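Local structure of (2Z,6E)-hedycaryol synthase (Kitasatospora setae, 4MC3) at residues R174-V179 and L209-A214; A214-L219 and A301-Q306. The protein catalyses the magnesium-dependent 1,11-cyclization of (2E,6E)-farnesyl diphosphate, with water, to (2Z,6E)-hedycaryol and diphosphate. All coordinates share one frame; numbering follows the deposited sequence.

Contact 1: residues R174-V179 and L209-A214; sequences RRMYSV and LRRAGA. With 28U ((3R,6E)-3,7,11-trimethyldodeca-1,6,10-trien-3-ol), chain B.
Met176 and Ala214 bring two helices together almost at right angles: the axes of 174-178 and 209-214 pass 9.2 Å apart at 79°, and the two CA atoms are 5.2 Å from each other. The close approach is consistent with the small side chain of Ala214, whose CB lies 3.7 Å from Met176 O, a buried carbonyl oxygen without a polar partner, and 4.1 Å from Met176 CB. With CG placed between its backbone N and carbonyl carbon (chi1 68°), Met176 runs across the Arg211 side chain at about a right angle; SD meets Arg211 CG at 3.8 Å and CE rests at 3.8 Å from Arg211 CA. A serine in place of Met176 would probably cost the aliphatic part of Arg211 this apolar partner and open a gap between the helices. The Arg211 guanidinium reaches on to a salt bridge with Asp173. Val179 adds CG1 at 4.0 Å from Ala214 CB, while its CG2 faces nerolidol. In the guanidinium plane of Arg175, NH1 donates to Ser178 OG (3.3 Å). Arg175, which probably binds the substrate, and Ser178 and Val179, both in the nerolidol pocket, form part of the active-site wall of a class I terpene cyclase alpha domain.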
loop_
_atom_site.group_PDB
_atom_site.type_symbol
_atom_site.label_atom_id
_atom_site.label_comp_id
_atom_site.label_asym_id
_atom_site.label_seq_id
_atom_site.Cartn_x
_atom_site.Cartn_y
_atom_site.Cartn_z
ATOM N N ARG A 174 10.106 3.122 7.119
ATOM C CA ARG A 174 9.133 4.085 6.554
ATOM C C ARG A 174 8.572 3.662 5.191
ATOM O O ARG A 174 7.351 3.879 4.894
ATOM C CB ARG A 174 9.639 5.500 6.548
ATOM C CG ARG A 174 10.637 5.821 5.526
ATOM C CD ARG A 174 10.913 7.341 5.588
ATOM N NE ARG A 174 12.034 7.599 4.731
ATOM C CZ ARG A 174 13.316 7.480 5.121
ATOM N NH1 ARG A 174 14.277 7.701 4.253
ATOM N NH2 ARG A 174 13.630 7.147 6.372
ATOM N N ARG A 175 9.390 2.973 4.393
ATOM C CA ARG A 175 8.999 2.547 3.070
ATOM C C ARG A 175 7.845 1.534 3.114
ATOM O O ARG A 175 7.008 1.493 2.200
ATOM C CB ARG A 175 10.194 1.959 2.304
ATOM C CG ARG A 175 9.927 1.680 0.873
ATOM C CD ARG A 175 9.583 2.898 0.081
ATOM N NE ARG A 175 9.557 2.601 -1.337
ATOM C CZ ARG A 175 8.513 2.788 -2.133
ATOM N NH1 ARG A 175 7.366 3.328 -1.682
ATOM N NH2 ARG A 175 8.619 2.419 -3.374
ATOM N N MET A 176 7.804 0.681 4.135
ATOM C CA MET A 176 6.693 -0.279 4.252
ATOM C C MET A 176 5.362 0.461 4.367
ATOM O O MET A 176 4.352 -0.092 3.972
ATOM C CB MET A 176 6.838 -1.306 5.345
ATOM C CG MET A 176 6.778 -0.825 6.719
ATOM S SD MET A 176 6.389 -2.188 7.920
ATOM C CE MET A 176 4.684 -2.672 7.731
ATOM N N TYR A 177 5.367 1.663 4.919
ATOM C CA TYR A 177 4.118 2.511 4.952
ATOM C C TYR A 177 3.963 3.409 3.718
ATOM O O TYR A 177 2.831 3.609 3.248
ATOM C CB TYR A 177 4.074 3.303 6.235
ATOM C CG TYR A 177 4.006 2.393 7.425
ATOM C CD1 TYR A 177 2.880 1.621 7.700
ATOM C CD2 TYR A 177 5.099 2.264 8.284
ATOM C CE1 TYR A 177 2.854 0.759 8.789
ATOM C CE2 TYR A 177 5.068 1.402 9.354
ATOM C CZ TYR A 177 3.951 0.642 9.590
ATOM O OH TYR A 177 3.890 -0.211 10.677
ATOM N N SER A 178 5.025 4.013 3.175
ATOM C CA SER A 178 4.915 4.910 2.013
ATOM C C SER A 178 4.453 4.199 0.748
ATOM O O SER A 178 3.840 4.828 -0.115
ATOM C CB SER A 178 6.187 5.712 1.759
ATOM O OG SER A 178 7.215 4.882 1.187
ATOM N N VAL A 179 4.719 2.892 0.612
ATOM C CA VAL A 179 4.217 2.121 -0.524
ATOM C C VAL A 179 2.699 1.948 -0.444
ATOM O O VAL A 179 2.092 1.526 -1.409
ATOM C CB VAL A 179 5.000 0.771 -0.616
ATOM C CG1 VAL A 179 4.618 -0.202 0.480
ATOM C CG2 VAL A 179 4.855 0.147 -1.984
ATOM N N LEU A 209 4.314 -10.979 7.759
ATOM C CA LEU A 209 3.836 -11.082 6.366
ATOM C C LEU A 209 3.584 -9.705 5.750
ATOM O O LEU A 209 3.973 -9.467 4.582
ATOM C CB LEU A 209 2.514 -11.903 6.353
ATOM C CG LEU A 209 1.816 -12.067 4.994
ATOM C CD1 LEU A 209 2.688 -12.760 3.979
ATOM C CD2 LEU A 209 0.506 -12.821 5.193
ATOM N N ARG A 210 2.896 -8.861 6.497
ATOM C CA ARG A 210 2.527 -7.518 6.024
ATOM C C ARG A 210 3.822 -6.725 5.711
ATOM O O ARG A 210 3.935 -6.111 4.658
ATOM C CB ARG A 210 1.698 -6.792 7.095
ATOM C CG ARG A 210 1.285 -5.355 6.813
ATOM C CD ARG A 210 0.494 -4.683 7.931
ATOM N NE ARG A 210 -0.736 -5.424 8.145
ATOM C CZ ARG A 210 -1.048 -6.185 9.221
ATOM N NH1 ARG A 210 -0.293 -6.253 10.281
ATOM N NH2 ARG A 210 -2.194 -6.862 9.205
ATOM N N ARG A 211 4.785 -6.730 6.613
ATOM C CA ARG A 211 6.028 -6.003 6.396
ATOM C C ARG A 211 6.804 -6.541 5.226
ATOM O O ARG A 211 7.241 -5.771 4.334
ATOM C CB ARG A 211 6.898 -5.994 7.668
ATOM C CG ARG A 211 8.288 -5.397 7.388
ATOM C CD ARG A 211 9.126 -5.341 8.658
ATOM N NE ARG A 211 10.499 -5.015 8.300
ATOM C CZ ARG A 211 11.122 -3.854 8.479
ATOM N NH1 ARG A 211 10.539 -2.824 9.048
ATOM N NH2 ARG A 211 12.390 -3.770 8.095
ATOM N N ALA A 212 6.991 -7.857 5.154
ATOM C CA ALA A 212 7.765 -8.428 4.077
ATOM C C ALA A 212 7.114 -8.269 2.742
ATOM O O ALA A 212 7.791 -8.000 1.721
ATOM C CB ALA A 212 8.065 -9.891 4.358
ATOM N N GLY A 213 5.788 -8.444 2.678
ATOM C CA GLY A 213 5.098 -8.263 1.434
ATOM C C GLY A 213 5.196 -6.823 0.964
ATOM O O GLY A 213 5.435 -6.538 -0.234
ATOM N N ALA A 214 4.999 -5.887 1.905
ATOM C CA ALA A 214 5.054 -4.445 1.577
ATOM C C ALA A 214 6.464 -4.104 1.067
ATOM O O ALA A 214 6.603 -3.340 0.101
ATOM C CB ALA A 214 4.666 -3.558 2.744
HETATM C C4 28U B . 2.814 -0.674 -5.620
HETATM C C5 28U B . 0.967 0.789 -6.545
HETATM C C6 28U B . -0.344 0.623 -5.800
HETATM C C7 28U B . -1.311 1.747 -5.566
HETATM C C8 28U B . -1.092 3.090 -5.587
HETATM C C10 28U B . 0.177 3.768 -6.037
HETATM C C13 28U B . 1.000 5.533 -3.477
HETATM C C15 28U B . 2.480 5.425 -3.794
HETATM O O16 28U B . 3.337 1.490 -6.423
HETATM C C3 28U B . 2.298 0.785 -5.699
HETATM C C2 28U B . 2.180 1.331 -4.267
HETATM C C1 28U B . 1.800 2.618 -4.058
HETATM C C9 28U B . -1.830 3.994 -4.615
HETATM C C11 28U B . -1.151 4.027 -3.205
HETATM C C12 28U B . 0.314 4.452 -3.015
HETATM C C14 28U B . 0.379 6.742 -4.156
#

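Contact 2: residues A214-L219 and A301-Q306. With 28U ((3R,6E)-3,7,11-trimethyldodeca-1,6,10-trien-3-ol), chain B.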
loop_
_atom_site.group_PDB
_atom_site.type_symbol
_atom_site.label_atom_id
_atom_site.label_comp_id
_atom_site.label_asym_id
_atom_site.label_seq_id
_atom_site.Cartn_x
_atom_site.Cartn_y
_atom_site.Cartn_z
ATOM N N ALA A 214 4.999 -5.887 1.905
ATOM C CA ALA A 214 5.054 -4.445 1.577
ATOM C C ALA A 214 6.464 -4.104 1.067
ATOM O O ALA A 214 6.603 -3.340 0.101
ATOM C CB ALA A 214 4.666 -3.558 2.744
ATOM N N LEU A 215 7.488 -4.656 1.695
ATOM C CA LEU A 215 8.860 -4.364 1.323
ATOM C C LEU A 215 9.254 -5.038 0.017
ATOM O O LEU A 215 9.988 -4.437 -0.774
ATOM C CB LEU A 215 9.843 -4.698 2.432
ATOM C CG LEU A 215 9.782 -3.727 3.633
ATOM C CD1 LEU A 215 10.794 -4.181 4.684
ATOM C CD2 LEU A 215 9.947 -2.220 3.280
ATOM N N HIS A 216 8.748 -6.224 -0.259
ATOM C CA HIS A 216 9.025 -6.846 -1.565
ATOM C C HIS A 216 8.543 -5.946 -2.701
ATOM O O HIS A 216 9.280 -5.589 -3.629
ATOM C CB HIS A 216 8.349 -8.190 -1.668
ATOM C CG HIS A 216 8.644 -8.933 -2.927
ATOM N ND1 HIS A 216 8.062 -8.625 -4.133
ATOM C CD2 HIS A 216 9.487 -9.975 -3.166
ATOM C CE1 HIS A 216 8.514 -9.468 -5.064
ATOM N NE2 HIS A 216 9.370 -10.296 -4.502
ATOM N N ILE A 217 7.278 -5.491 -2.592
ATOM C CA ILE A 217 6.639 -4.645 -3.546
ATOM C C ILE A 217 7.384 -3.348 -3.665
ATOM O O ILE A 217 7.604 -2.827 -4.773
ATOM C CB ILE A 217 5.148 -4.468 -3.136
ATOM C CG1 ILE A 217 4.410 -5.807 -3.288
ATOM C CG2 ILE A 217 4.483 -3.379 -3.904
ATOM C CD1 ILE A 217 3.062 -5.872 -2.596
ATOM N N ALA A 218 7.698 -2.721 -2.534
ATOM C CA ALA A 218 8.378 -1.425 -2.555
ATOM C C ALA A 218 9.764 -1.474 -3.123
ATOM O O ALA A 218 10.158 -0.540 -3.866
ATOM C CB ALA A 218 8.446 -0.827 -1.180
ATOM N N LEU A 219 10.511 -2.529 -2.814
ATOM C CA LEU A 219 11.882 -2.636 -3.279
ATOM C C LEU A 219 11.909 -2.915 -4.793
ATOM O O LEU A 219 12.779 -2.396 -5.513
ATOM C CB LEU A 219 12.631 -3.714 -2.516
ATOM C CG LEU A 219 12.962 -3.347 -1.079
ATOM C CD1 LEU A 219 13.359 -4.546 -0.277
ATOM C CD2 LEU A 219 14.037 -2.276 -1.011
ATOM N N ALA A 301 -0.541 -12.765 -3.505
ATOM C CA ALA A 301 -0.912 -12.434 -4.877
ATOM C C ALA A 301 -0.362 -11.112 -5.257
ATOM O O ALA A 301 0.053 -10.934 -6.373
ATOM C CB ALA A 301 -2.439 -12.430 -5.045
ATOM N N ASN A 302 -0.410 -10.133 -4.340
ATOM C CA ASN A 302 0.057 -8.787 -4.679
ATOM C C ASN A 302 1.548 -8.733 -5.042
ATOM O O ASN A 302 1.952 -7.834 -5.795
ATOM C CB ASN A 302 -0.229 -7.825 -3.512
ATOM C CG ASN A 302 -1.556 -7.171 -3.630
ATOM O OD1 ASN A 302 -2.621 -7.748 -3.238
ATOM N ND2 ASN A 302 -1.544 -6.005 -4.196
ATOM N N LEU A 303 2.348 -9.651 -4.512
ATOM C CA LEU A 303 3.771 -9.656 -4.967
ATOM C C LEU A 303 3.885 -9.908 -6.497
ATOM O O LEU A 303 4.640 -9.242 -7.195
ATOM C CB LEU A 303 4.588 -10.657 -4.190
ATOM C CG LEU A 303 5.085 -10.213 -2.799
ATOM C CD1 LEU A 303 3.998 -9.964 -1.762
ATOM C CD2 LEU A 303 6.104 -11.229 -2.277
ATOM N N SER A 304 3.050 -10.795 -7.030
ATOM C CA SER A 304 2.990 -11.030 -8.487
ATOM C C SER A 304 2.308 -9.904 -9.205
ATOM O O SER A 304 2.826 -9.406 -10.196
ATOM C CB SER A 304 2.253 -12.336 -8.788
ATOM O OG SER A 304 3.074 -13.419 -8.403
ATOM N N GLY A 305 1.154 -9.424 -8.682
ATOM C CA GLY A 305 0.428 -8.382 -9.400
ATOM C C GLY A 305 1.205 -7.111 -9.488
ATOM O O GLY A 305 1.182 -6.435 -10.521
ATOM N N GLN A 306 1.869 -6.732 -8.387
ATOM C CA GLN A 306 2.540 -5.444 -8.416
ATOM C C GLN A 306 3.851 -5.521 -9.213
ATOM O O GLN A 306 4.297 -4.526 -9.783
ATOM C CB GLN A 306 2.764 -4.864 -7.008
ATOM C CG GLN A 306 1.494 -4.701 -6.189
ATOM C CD GLN A 306 0.416 -3.839 -6.865
ATOM O OE1 GLN A 306 0.727 -2.893 -7.504
ATOM N NE2 GLN A 306 -0.853 -4.154 -6.634
HETATM C C4 28U B . 2.814 -0.674 -5.620
HETATM C C5 28U B . 0.967 0.789 -6.545
HETATM C C6 28U B . -0.344 0.623 -5.800
HETATM C C7 28U B . -1.311 1.747 -5.566
HETATM C C8 28U B . -1.092 3.090 -5.587
HETATM C C10 28U B . 0.177 3.768 -6.037
HETATM C C13 28U B . 1.000 5.533 -3.477
HETATM C C15 28U B . 2.480 5.425 -3.794
HETATM O O16 28U B . 3.337 1.490 -6.423
HETATM C C3 28U B . 2.298 0.785 -5.699
HETATM C C2 28U B . 2.180 1.331 -4.267
HETATM C C1 28U B . 1.800 2.618 -4.058
HETATM C C9 28U B . -1.830 3.994 -4.615
HETATM C C11 28U B . -1.151 4.027 -3.205
HETATM C C12 28U B . 0.314 4.452 -3.015
HETATM C C14 28U B . 0.379 6.742 -4.156
HETATM O O HOH W 1 6.422 -7.218 -6.105
#
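His216 and Leu303 meet because chi1 of His216 (-176°) sets the imidazole anti to the backbone N, while Leu303 carries CG anti to its carbonyl carbon (chi1 -81°). Leu303 CD2 is thereby laid over one face of the ring in a CH-pi contact, 3.6 Å from the His216 ring centroid and somewhat toward the rim. A water lies in the ring plane at its edge, 2.9 Å from His216 ND1, and donates a hydrogen bond to Leu303 O; the imidazole is thus held by apolar packing on its face and by a polar bridge at its edge. Ile217 works on the pocket side. Its CD1 extends to Asn302 CB at 3.9 Å and, less closely, to Leu303 CD1, whereas CG2 packs on Gln306 CB at 3.8 Å. The same CG2 lies 3.6 Å from C4 of nerolidol. Gln306 bends at chi2, and its OE1 comes equally near that ligand atom, so one branch of Ile217 and the amide of Gln306 together line this part of the cyclization pocket. The segments 214-219 and 301-306 run nearly parallel, 7° between axes 9.5 Å apart. Helix 250-282 packs on His216 through Val261 and Gln264, Val11 touches both His216 and Leu303, and helix 52-59 meets Asn302 and Gln306, which places the pair inside the all-helical bundle.

Overall arrangement
From the N terminus, the chain runs through seven helices before helix 168-178, the first partner of contact 1, which closes a 29-residue connection, somewhat more than half of it helical, when helix 204-225 returns against it. Contact 2 opens on the same helix at Ala214, where contact 1 ends, and closes only after 81 more residues, when helix 286-309 packs beside it. The two closures therefore follow in series, neither enclosing the other. Helix 204-225 is the common member, tying helix 168-178 to the last modelled helix, 286-309. The contact centres lie about 9 Å apart; Val179 CG2 packs on Ala218 CB across the junction, and both contacts border the same nerolidol molecule.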